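PDB 4JHM: mandelate racemase / muconate lactonizing enzyme, C-terminal domain protein from Pseudovibrio sp. JE062, which is a member of the enolase superfamily, pairing an N-terminal capping domain with a TIM-barrel-like C-terminal domain. Local coordinates for residues Met84-Asn89 and Leu282-Ala287; Ala181-Tyr186 and Glu214-Glu219; Trp220-Val225 and Asp268-Ala273. All blocks are in the same frame, centred on the assembly; numbering follows the deposited sequence.

Contact 1: residues Met84-Asn89 and Leu282-Ala287; sequences MTQELN and LNKCFA
Gln86 and Lys284 carry this contact, which joins helix 85-92 of the N-terminal domain to helix 279-291 of the enolase-type barrel domain; between 84-89 and 282-287 one side-chain hydrogen bond makes the link. Along the first segment, Met84, modelled as selenomethionine, is the N-cap residue, and its backbone O accepts the first helical bond from Leu88 N. Thr85, in the first turn, packs on Ala111 and Trp112 of its own domain, and beside the bridge Thr85, Gln86 and Asn89 all rest on Thr280 of the barrel domain. Gln86 then reaches for the barrel. Its CG lies anti to the backbone N (chi1 175°) and the chain bends at chi2, which carries the amide out toward the other helix although the backbones stay far apart, Gln86 CA and Lys284 CA being 11.5 Å from each other. Glutamine suits the place because its amide can accept on one side and donate on the other: NE2 makes a weak hydrogen bond to Asp318 of the second subunit, while OE1 takes the lysine. From the barrel side, Lys284 spans the gap with an almost fully stretched chain that meets the glutamine side chain at about a right angle. Lysine's long chain lets its ammonium reach across, and Gln281, one turn earlier, also accepts a hydrogen bond from it. Little surface is buried, 66 Å² in all, and between these two segments the link is almost wholly polar. Lys284 NZ stands 2.7 Å from Gln86 OE1, tilted 24° from the carbonyl plane.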
loop_
_atom_site.group_PDB
_atom_site.type_symbol
_atom_site.label_atom_id
_atom_site.label_comp_id
_atom_site.label_asym_id
_atom_site.label_seq_id
_atom_site.Cartn_x
_atom_site.Cartn_y
_atom_site.Cartn_z
HETATM N N MSE A 84 26.632 -35.035 0.372
HETATM C CA MSE A 84 25.664 -34.270 1.148
HETATM C C MSE A 84 25.827 -32.823 0.789
HETATM O O MSE A 84 26.350 -32.036 1.577
HETATM C CB MSE A 84 25.924 -34.498 2.631
HETATM C CG MSE A 84 25.963 -35.990 2.945
HETATM SE SE MSE A 84 24.154 -36.745 2.743
HETATM C CE MSE A 84 23.608 -36.620 4.632
ATOM N N THR A 85 25.363 -32.466 -0.408
ATOM C CA THR A 85 25.617 -31.151 -1.008
ATOM C C THR A 85 24.960 -29.974 -0.279
ATOM O O THR A 85 25.423 -28.837 -0.388
ATOM C CB THR A 85 25.152 -31.111 -2.480
ATOM O OG1 THR A 85 23.760 -31.437 -2.558
ATOM C CG2 THR A 85 25.941 -32.089 -3.324
ATOM N N GLN A 86 23.878 -30.234 0.444
ATOM C CA GLN A 86 23.189 -29.169 1.160
ATOM C C GLN A 86 23.880 -28.895 2.489
ATOM O O GLN A 86 23.976 -27.747 2.925
ATOM C CB GLN A 86 21.722 -29.526 1.386
ATOM C CG GLN A 86 20.963 -28.512 2.226
ATOM C CD GLN A 86 21.081 -27.098 1.685
ATOM O OE1 GLN A 86 20.611 -26.803 0.587
ATOM N NE2 GLN A 86 21.708 -26.216 2.459
ATOM N N GLU A 87 24.357 -29.956 3.133
ATOM C CA GLU A 87 25.089 -29.818 4.387
ATOM C C GLU A 87 26.450 -29.174 4.134
ATOM O O GLU A 87 26.951 -28.424 4.971
ATOM C CB GLU A 87 25.252 -31.179 5.067
ATOM C CG GLU A 87 26.070 -31.148 6.351
ATOM C CD GLU A 87 27.563 -31.262 6.104
ATOM O OE1 GLU A 87 28.334 -30.495 6.722
ATOM O OE2 GLU A 87 27.966 -32.118 5.286
ATOM N N LEU A 88 27.039 -29.470 2.977
ATOM C CA LEU A 88 28.292 -28.845 2.563
ATOM C C LEU A 88 28.060 -27.361 2.288
ATOM O O LEU A 88 28.790 -26.500 2.776
ATOM C CB LEU A 88 28.833 -29.521 1.304
ATOM C CG LEU A 88 30.264 -29.143 0.913
ATOM C CD1 LEU A 88 31.248 -29.627 1.967
ATOM C CD2 LEU A 88 30.623 -29.709 -0.452
ATOM N N ASN A 89 27.039 -27.080 1.488
ATOM C CA ASN A 89 26.601 -25.720 1.239
ATOM C C ASN A 89 26.431 -24.990 2.558
ATOM O O ASN A 89 26.948 -23.890 2.749
ATOM C CB ASN A 89 25.279 -25.741 0.480
ATOM C CG ASN A 89 25.063 -24.498 -0.344
ATOM O OD1 ASN A 89 24.680 -23.455 0.177
ATOM N ND2 ASN A 89 25.307 -24.601 -1.646
ATOM N N LEU A 282 21.503 -22.152 -7.391
ATOM C CA LEU A 282 20.903 -21.785 -8.664
ATOM C C LEU A 282 19.606 -22.546 -8.769
ATOM O O LEU A 282 18.537 -21.966 -8.944
ATOM C CB LEU A 282 21.807 -22.153 -9.838
ATOM C CG LEU A 282 21.226 -21.806 -11.214
ATOM C CD1 LEU A 282 21.076 -20.299 -11.372
ATOM C CD2 LEU A 282 22.096 -22.365 -12.328
ATOM N N ASN A 283 19.730 -23.863 -8.640
ATOM C CA ASN A 283 18.606 -24.777 -8.691
ATOM C C ASN A 283 17.382 -24.237 -7.959
ATOM O O ASN A 283 16.266 -24.283 -8.474
ATOM C CB ASN A 283 19.025 -26.122 -8.093
ATOM C CG ASN A 283 17.972 -27.192 -8.274
ATOM O OD1 ASN A 283 17.662 -27.594 -9.394
ATOM N ND2 ASN A 283 17.417 -27.661 -7.169
ATOM N N LYS A 284 17.592 -23.726 -6.755
ATOM C CA LYS A 284 16.492 -23.190 -5.965
ATOM C C LYS A 284 15.916 -21.920 -6.593
ATOM O O LYS A 284 14.701 -21.723 -6.597
ATOM C CB LYS A 284 16.954 -22.911 -4.539
ATOM C CG LYS A 284 17.308 -24.164 -3.758
ATOM C CD LYS A 284 17.931 -23.823 -2.415
ATOM C CE LYS A 284 18.449 -25.057 -1.703
ATOM N NZ LYS A 284 19.324 -24.674 -0.565
ATOM N N CYS A 285 16.785 -21.069 -7.128
ATOM C CA CYS A 285 16.345 -19.829 -7.761
ATOM C C CYS A 285 15.388 -20.100 -8.918
ATOM O O CYS A 285 14.456 -19.328 -9.160
ATOM C CB CYS A 285 17.545 -19.014 -8.238
ATOM S SG CYS A 285 18.515 -18.300 -6.888
ATOM N N PHE A 286 15.622 -21.198 -9.627
ATOM C CA PHE A 286 14.699 -21.659 -10.658
ATOM C C PHE A 286 13.334 -21.912 -10.044
ATOM O O PHE A 286 12.319 -21.386 -10.508
ATOM C CB PHE A 286 15.205 -22.959 -11.298
ATOM C CG PHE A 286 15.953 -22.758 -12.587
ATOM C CD1 PHE A 286 15.269 -22.650 -13.786
ATOM C CD2 PHE A 286 17.331 -22.691 -12.602
ATOM C CE1 PHE A 286 15.948 -22.468 -14.975
ATOM C CE2 PHE A 286 18.013 -22.516 -13.789
ATOM C CZ PHE A 286 17.322 -22.407 -14.979
ATOM N N ALA A 287 13.321 -22.732 -8.995
ATOM C CA ALA A 287 12.087 -23.059 -8.289
ATOM C C ALA A 287 11.394 -21.791 -7.817
ATOM O O ALA A 287 10.172 -21.684 -7.873
ATOM C CB ALA A 287 12.379 -23.969 -7.105
#

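Contact 2: residues Ala181-Tyr186 and Glu214-Glu219; sequences AVEAKY and ERHNWE
Glu183, near the end of helix 172-186, meets Trp218 and His216, which follow helix 203-215; the two helices are successive outer helices of the TIM-barrel-like domain, and strand 192-196 runs between them in the chain. The polar part is one hydrogen bond. Trp218 NE1 donates to Glu183 OE1 at 2.9 Å, with an N-H...O angle of 158°. The oxygen lies near the indole plane; the carboxylate and indole planes are 48° apart, and the N-H comes from above the carboxylate plane. Glutamate suits the place: its chain leaves the helix pointing away from its own backbone nitrogen, and a bend at chi2 (67°) swings the carboxylate over to the loop, giving the indole nitrogen of a buried tryptophan an acceptor. Van der Waals contacts come next. The other oxygen, Glu183 OE2, sits at the edge of the imidazole, 3.5 Å from His216 CB, while Glu183 CG touches His216 CD2. The ring's own polar partner lies elsewhere, ND1 being hydrogen-bonded to the carbonyl oxygen of Trp212. Apolar packing completes the account. Val182, a branched residue on the buried side of its helix, also touches Ile153 and Phe193; Trp218 meets Trp212 edge-to-face and the ring of Phe193 at about 35°, so the indole helps join the helix pair to the strand. After His216 leaves helical geometry, Asn217, in the left-handed region, follows before strand 220-222. Across the seam, Val182 CG1 reaches Trp218 CZ2 at 4.3 Å.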
loop_
_atom_site.group_PDB
_atom_site.type_symbol
_atom_site.label_atom_id
_atom_site.label_comp_id
_atom_site.label_asym_id
_atom_site.label_seq_id
_atom_site.Cartn_x
_atom_site.Cartn_y
_atom_site.Cartn_z
ATOM N N ALA A 181 21.030 0.922 -36.477
ATOM C CA ALA A 181 21.638 0.421 -37.706
ATOM C C ALA A 181 21.444 -1.087 -37.848
ATOM O O ALA A 181 21.308 -1.599 -38.960
ATOM C CB ALA A 181 23.119 0.765 -37.737
ATOM N N VAL A 182 21.440 -1.792 -36.720
ATOM C CA VAL A 182 21.225 -3.236 -36.716
ATOM C C VAL A 182 19.778 -3.581 -37.043
ATOM O O VAL A 182 19.513 -4.530 -37.775
ATOM C CB VAL A 182 21.585 -3.860 -35.354
ATOM C CG1 VAL A 182 20.919 -5.219 -35.195
ATOM C CG2 VAL A 182 23.094 -3.985 -35.201
ATOM N N GLU A 183 18.843 -2.816 -36.491
ATOM C CA GLU A 183 17.420 -3.068 -36.719
ATOM C C GLU A 183 17.070 -2.841 -38.180
ATOM O O GLU A 183 16.256 -3.568 -38.748
ATOM C CB GLU A 183 16.547 -2.172 -35.833
ATOM C CG GLU A 183 15.050 -2.310 -36.088
ATOM C CD GLU A 183 14.499 -3.670 -35.692
ATOM O OE1 GLU A 183 15.259 -4.483 -35.127
ATOM O OE2 GLU A 183 13.298 -3.925 -35.935
ATOM N N ALA A 184 17.688 -1.826 -38.776
ATOM C CA ALA A 184 17.494 -1.522 -40.191
ATOM C C ALA A 184 17.930 -2.691 -41.082
ATOM O O ALA A 184 17.250 -3.031 -42.055
ATOM C CB ALA A 184 18.259 -0.260 -40.560
ATOM N N LYS A 185 19.062 -3.306 -40.745
ATOM C CA LYS A 185 19.599 -4.408 -41.537
ATOM C C LYS A 185 18.900 -5.738 -41.280
ATOM O O LYS A 185 18.584 -6.457 -42.223
ATOM C CB LYS A 185 21.097 -4.583 -41.275
ATOM C CG LYS A 185 21.990 -3.660 -42.082
ATOM C CD LYS A 185 23.297 -4.346 -42.445
ATOM C CE LYS A 185 23.070 -5.455 -43.463
ATOM N NZ LYS A 185 24.340 -5.971 -44.038
ATOM N N TYR A 186 18.675 -6.073 -40.010
ATOM C CA TYR A 186 18.184 -7.407 -39.650
ATOM C C TYR A 186 16.817 -7.404 -38.962
ATOM O O TYR A 186 16.505 -8.316 -38.202
ATOM C CB TYR A 186 19.192 -8.110 -38.735
ATOM C CG TYR A 186 20.631 -8.005 -39.183
ATOM C CD1 TYR A 186 21.119 -8.789 -40.217
ATOM C CD2 TYR A 186 21.507 -7.130 -38.556
ATOM C CE1 TYR A 186 22.438 -8.698 -40.624
ATOM C CE2 TYR A 186 22.826 -7.032 -38.952
ATOM C CZ TYR A 186 23.287 -7.817 -39.984
ATOM O OH TYR A 186 24.603 -7.714 -40.372
ATOM N N GLU A 214 11.154 -1.861 -27.207
ATOM C CA GLU A 214 9.780 -2.354 -27.104
ATOM C C GLU A 214 9.017 -2.207 -28.422
ATOM O O GLU A 214 8.230 -3.077 -28.779
ATOM C CB GLU A 214 9.038 -1.613 -25.984
ATOM C CG GLU A 214 7.620 -2.098 -25.703
ATOM C CD GLU A 214 6.842 -1.149 -24.796
ATOM O OE1 GLU A 214 6.982 0.085 -24.962
ATOM O OE2 GLU A 214 6.082 -1.631 -23.924
ATOM N N ARG A 215 9.248 -1.108 -29.138
ATOM C CA ARG A 215 8.583 -0.871 -30.423
ATOM C C ARG A 215 9.044 -1.864 -31.475
ATOM O O ARG A 215 8.263 -2.292 -32.319
ATOM C CB ARG A 215 8.859 0.544 -30.945
ATOM C CG ARG A 215 8.006 1.624 -30.310
ATOM C CD ARG A 215 7.910 2.871 -31.177
ATOM N NE ARG A 215 6.839 3.746 -30.700
ATOM C CZ ARG A 215 5.569 3.686 -31.105
ATOM N NH1 ARG A 215 4.672 4.526 -30.600
ATOM N NH2 ARG A 215 5.190 2.799 -32.020
ATOM N N HIS A 216 10.325 -2.211 -31.430
ATOM C CA HIS A 216 10.911 -3.068 -32.451
ATOM C C HIS A 216 11.034 -4.519 -31.971
ATOM O O HIS A 216 11.798 -5.313 -32.519
ATOM C CB HIS A 216 12.250 -2.486 -32.905
ATOM C CG HIS A 216 12.129 -1.131 -33.542
ATOM N ND1 HIS A 216 12.176 0.044 -32.818
ATOM C CD2 HIS A 216 11.954 -0.766 -34.835
ATOM C CE1 HIS A 216 12.045 1.072 -33.637
ATOM N NE2 HIS A 216 11.907 0.607 -34.867
ATOM N N ASN A 217 10.251 -4.856 -30.952
ATOM C CA ASN A 217 10.092 -6.235 -30.498
ATOM C C ASN A 217 11.394 -6.977 -30.166
ATOM O O ASN A 217 11.474 -8.193 -30.316
ATOM C CB ASN A 217 9.275 -7.026 -31.527
ATOM C CG ASN A 217 7.792 -6.689 -31.483
ATOM O OD1 ASN A 217 7.219 -6.482 -30.415
ATOM N ND2 ASN A 217 7.161 -6.645 -32.649
ATOM N N TRP A 218 12.405 -6.253 -29.697
ATOM C CA TRP A 218 13.631 -6.895 -29.232
ATOM C C TRP A 218 13.327 -7.730 -28.003
ATOM O O TRP A 218 12.295 -7.554 -27.362
ATOM C CB TRP A 218 14.713 -5.871 -28.917
ATOM C CG TRP A 218 15.368 -5.333 -30.133
ATOM C CD1 TRP A 218 14.773 -5.058 -31.325
ATOM C CD2 TRP A 218 16.748 -4.980 -30.280
ATOM N NE1 TRP A 218 15.697 -4.564 -32.212
ATOM C CE2 TRP A 218 16.918 -4.505 -31.593
ATOM C CE3 TRP A 218 17.857 -5.027 -29.430
ATOM C CZ2 TRP A 218 18.150 -4.079 -32.078
ATOM C CZ3 TRP A 218 19.076 -4.605 -29.910
ATOM C CH2 TRP A 218 19.215 -4.136 -31.223
ATOM N N GLU A 219 14.246 -8.628 -27.674
ATOM C CA GLU A 219 13.974 -9.714 -26.739
ATOM C C GLU A 219 14.040 -9.265 -25.284
ATOM O O GLU A 219 13.065 -9.410 -24.549
ATOM C CB GLU A 219 14.937 -10.875 -27.014
ATOM C CG GLU A 219 14.778 -12.078 -26.101
ATOM C CD GLU A 219 13.467 -12.804 -26.305
ATOM O OE1 GLU A 219 12.648 -12.339 -27.126
ATOM O OE2 GLU A 219 13.258 -13.842 -25.641
#

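Contact 3: residues Trp220-Val225 and Asp268-Ala273; sequences WLEAPV and DVRQDA
Arg270 lays its guanidinium flat against the carboxylate of Glu222 inside the TIM-barrel-like domain, where strand 220-222 faces the loop segment 268-273. Glu222 lies at the C-terminal end of its strand; in TIM barrels such strand ends and the loops after them usually line the active site, so this buried cluster probably lies near it. The two planes are stacked, 27° apart, and Glu222 OE1 lies 3.0 Å above the guanidinium plane, over its centre. The pair is a salt bridge of charges alone: OE1 is 3.2 Å from Arg270 NH2, but no N-H points at it. Lys165 of the same subunit makes a second salt bridge to that oxygen, and Arg270 NH2 turns its hydrogen-bonding power to the hydroxyl of Ser245. Glutamate reaches across on a chain extended throughout (chi1 163°); arginine arrives at about a right angle to it, bent at chi3, with enough length to cover a gap of 9.3 Å between Glu222 CA and Arg270 CA. Trp220, two residues earlier on the same side of the strand, borders the guanidinium at NH2. Its ring and the guanidinium are 50° apart, hence inclined rather than stacked, while the glutamate covers one guanidinium face. Arg270 NH2 stands 3.2 Å from Trp220 CZ2, offset toward the rim of the indole.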
loop_
_atom_site.group_PDB
_atom_site.type_symbol
_atom_site.label_atom_id
_atom_site.label_comp_id
_atom_site.label_asym_id
_atom_site.label_seq_id
_atom_site.Cartn_x
_atom_site.Cartn_y
_atom_site.Cartn_z
ATOM N N TRP A 220 15.184 -8.731 -24.861
ATOM C CA TRP A 220 15.296 -8.194 -23.508
ATOM C C TRP A 220 16.415 -7.171 -23.342
ATOM O O TRP A 220 17.418 -7.207 -24.048
ATOM C CB TRP A 220 15.426 -9.321 -22.468
ATOM C CG TRP A 220 16.785 -9.936 -22.315
ATOM C CD1 TRP A 220 17.961 -9.291 -22.067
ATOM C CD2 TRP A 220 17.092 -11.328 -22.343
ATOM N NE1 TRP A 220 18.989 -10.197 -21.968
ATOM C CE2 TRP A 220 18.477 -11.457 -22.129
ATOM C CE3 TRP A 220 16.331 -12.483 -22.547
ATOM C CZ2 TRP A 220 19.117 -12.693 -22.110
ATOM C CZ3 TRP A 220 16.965 -13.709 -22.526
ATOM C CH2 TRP A 220 18.344 -13.805 -22.308
ATOM N N LEU A 221 16.210 -6.251 -22.402
ATOM C CA LEU A 221 17.224 -5.291 -22.002
ATOM C C LEU A 221 17.839 -5.760 -20.696
ATOM O O LEU A 221 17.163 -5.823 -19.671
ATOM C CB LEU A 221 16.610 -3.900 -21.813
ATOM C CG LEU A 221 17.527 -2.846 -21.177
ATOM C CD1 LEU A 221 18.850 -2.777 -21.922
ATOM C CD2 LEU A 221 16.874 -1.472 -21.133
ATOM N N GLU A 222 19.123 -6.083 -20.734
ATOM C CA GLU A 222 19.805 -6.621 -19.565
ATOM C C GLU A 222 20.637 -5.545 -18.872
ATOM O O GLU A 222 21.428 -4.853 -19.509
ATOM C CB GLU A 222 20.690 -7.810 -19.975
ATOM C CG GLU A 222 21.740 -8.201 -18.946
ATOM C CD GLU A 222 22.523 -9.439 -19.339
ATOM O OE1 GLU A 222 21.948 -10.333 -20.002
ATOM O OE2 GLU A 222 23.719 -9.515 -18.975
ATOM N N ALA A 223 20.454 -5.408 -17.564
ATOM C CA ALA A 223 21.276 -4.503 -16.769
ATOM C C ALA A 223 21.181 -3.067 -17.280
ATOM O O ALA A 223 22.184 -2.487 -17.691
ATOM C CB ALA A 223 22.724 -4.970 -16.784
ATOM N N PRO A 224 19.970 -2.492 -17.266
ATOM C CA PRO A 224 19.786 -1.122 -17.737
ATOM C C PRO A 224 20.551 -0.129 -16.877
ATOM O O PRO A 224 21.257 0.728 -17.405
ATOM C CB PRO A 224 18.275 -0.898 -17.619
ATOM C CG PRO A 224 17.784 -1.943 -16.668
ATOM C CD PRO A 224 18.711 -3.110 -16.822
ATOM N N VAL A 225 20.418 -0.262 -15.561
ATOM C CA VAL A 225 21.121 0.594 -14.608
ATOM C C VAL A 225 21.676 -0.242 -13.448
ATOM O O VAL A 225 21.662 -1.480 -13.490
ATOM C CB VAL A 225 20.195 1.699 -14.069
ATOM C CG1 VAL A 225 19.856 2.687 -15.170
ATOM C CG2 VAL A 225 18.918 1.109 -13.498
ATOM N N ASP A 268 12.464 -11.347 -15.265
ATOM C CA ASP A 268 13.024 -12.685 -15.100
ATOM C C ASP A 268 13.983 -12.650 -13.925
ATOM O O ASP A 268 14.026 -11.668 -13.182
ATOM C CB ASP A 268 13.754 -13.140 -16.369
ATOM C CG ASP A 268 14.898 -12.213 -16.766
ATOM O OD1 ASP A 268 15.557 -11.628 -15.875
ATOM O OD2 ASP A 268 15.143 -12.074 -17.985
ATOM N N VAL A 269 14.746 -13.718 -13.738
ATOM C CA VAL A 269 15.847 -13.668 -12.789
ATOM C C VAL A 269 17.079 -14.213 -13.476
ATOM O O VAL A 269 16.997 -15.151 -14.265
ATOM C CB VAL A 269 15.537 -14.396 -11.461
ATOM C CG1 VAL A 269 14.239 -15.173 -11.559
ATOM C CG2 VAL A 269 16.697 -15.289 -11.034
ATOM N N ARG A 270 18.215 -13.592 -13.196
ATOM C CA ARG A 270 19.449 -13.935 -13.869
ATOM C C ARG A 270 20.505 -14.241 -12.831
ATOM O O ARG A 270 20.912 -13.370 -12.070
ATOM C CB ARG A 270 19.897 -12.789 -14.768
ATOM C CG ARG A 270 21.329 -12.910 -15.267
ATOM C CD ARG A 270 21.676 -11.735 -16.164
ATOM N NE ARG A 270 20.578 -11.492 -17.092
ATOM C CZ ARG A 270 20.365 -12.205 -18.190
ATOM N NH1 ARG A 270 21.191 -13.191 -18.509
ATOM N NH2 ARG A 270 19.327 -11.931 -18.968
ATOM N N GLN A 271 20.929 -15.496 -12.800
ATOM C CA GLN A 271 21.927 -15.941 -11.857
ATOM C C GLN A 271 22.940 -16.783 -12.586
ATOM O O GLN A 271 22.691 -17.258 -13.692
ATOM C CB GLN A 271 21.294 -16.784 -10.761
ATOM C CG GLN A 271 20.315 -16.035 -9.883
ATOM C CD GLN A 271 21.007 -15.201 -8.834
ATOM O OE1 GLN A 271 21.629 -14.190 -9.144
ATOM N NE2 GLN A 271 20.899 -15.623 -7.575
ATOM N N ASP A 272 24.085 -16.964 -11.945
ATOM C CA ASP A 272 25.142 -17.807 -12.452
ATOM C C ASP A 272 25.461 -18.779 -11.330
ATOM O O ASP A 272 25.642 -18.373 -10.182
ATOM C CB ASP A 272 26.359 -16.952 -12.808
ATOM C CG ASP A 272 27.442 -17.732 -13.521
ATOM O OD1 ASP A 272 27.412 -18.979 -13.490
ATOM O OD2 ASP A 272 28.332 -17.087 -14.112
ATOM N N ALA A 273 25.502 -20.063 -11.654
ATOM C CA ALA A 273 25.767 -21.080 -10.657
ATOM C C ALA A 273 27.141 -20.863 -10.035
ATOM O O ALA A 273 27.351 -21.168 -8.866
ATOM C CB ALA A 273 25.678 -22.461 -11.282
#

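In the fold
From the N terminus, the chain passes through the N-terminal domain and opens contact 1 at 84-89, which closes at 282-287, far along the barrel domain. The whole of contacts 2 and 3 lies within that long loop. Contact 2 closes a short loop joining two successive outer helices around strand 192-196; contact 3 opens directly after it and closes at 268-273, so the two follow in series. Contact 3 meets contact 1 through Gln271 and Ala273, which pack on helix 279-291. Contacts 1 and 2 lie on opposite sides of the chain's centre: one links the domains, the other the barrel's outer layer, while contact 3 joins strand 220-222 to the loop leading into helix 279-291.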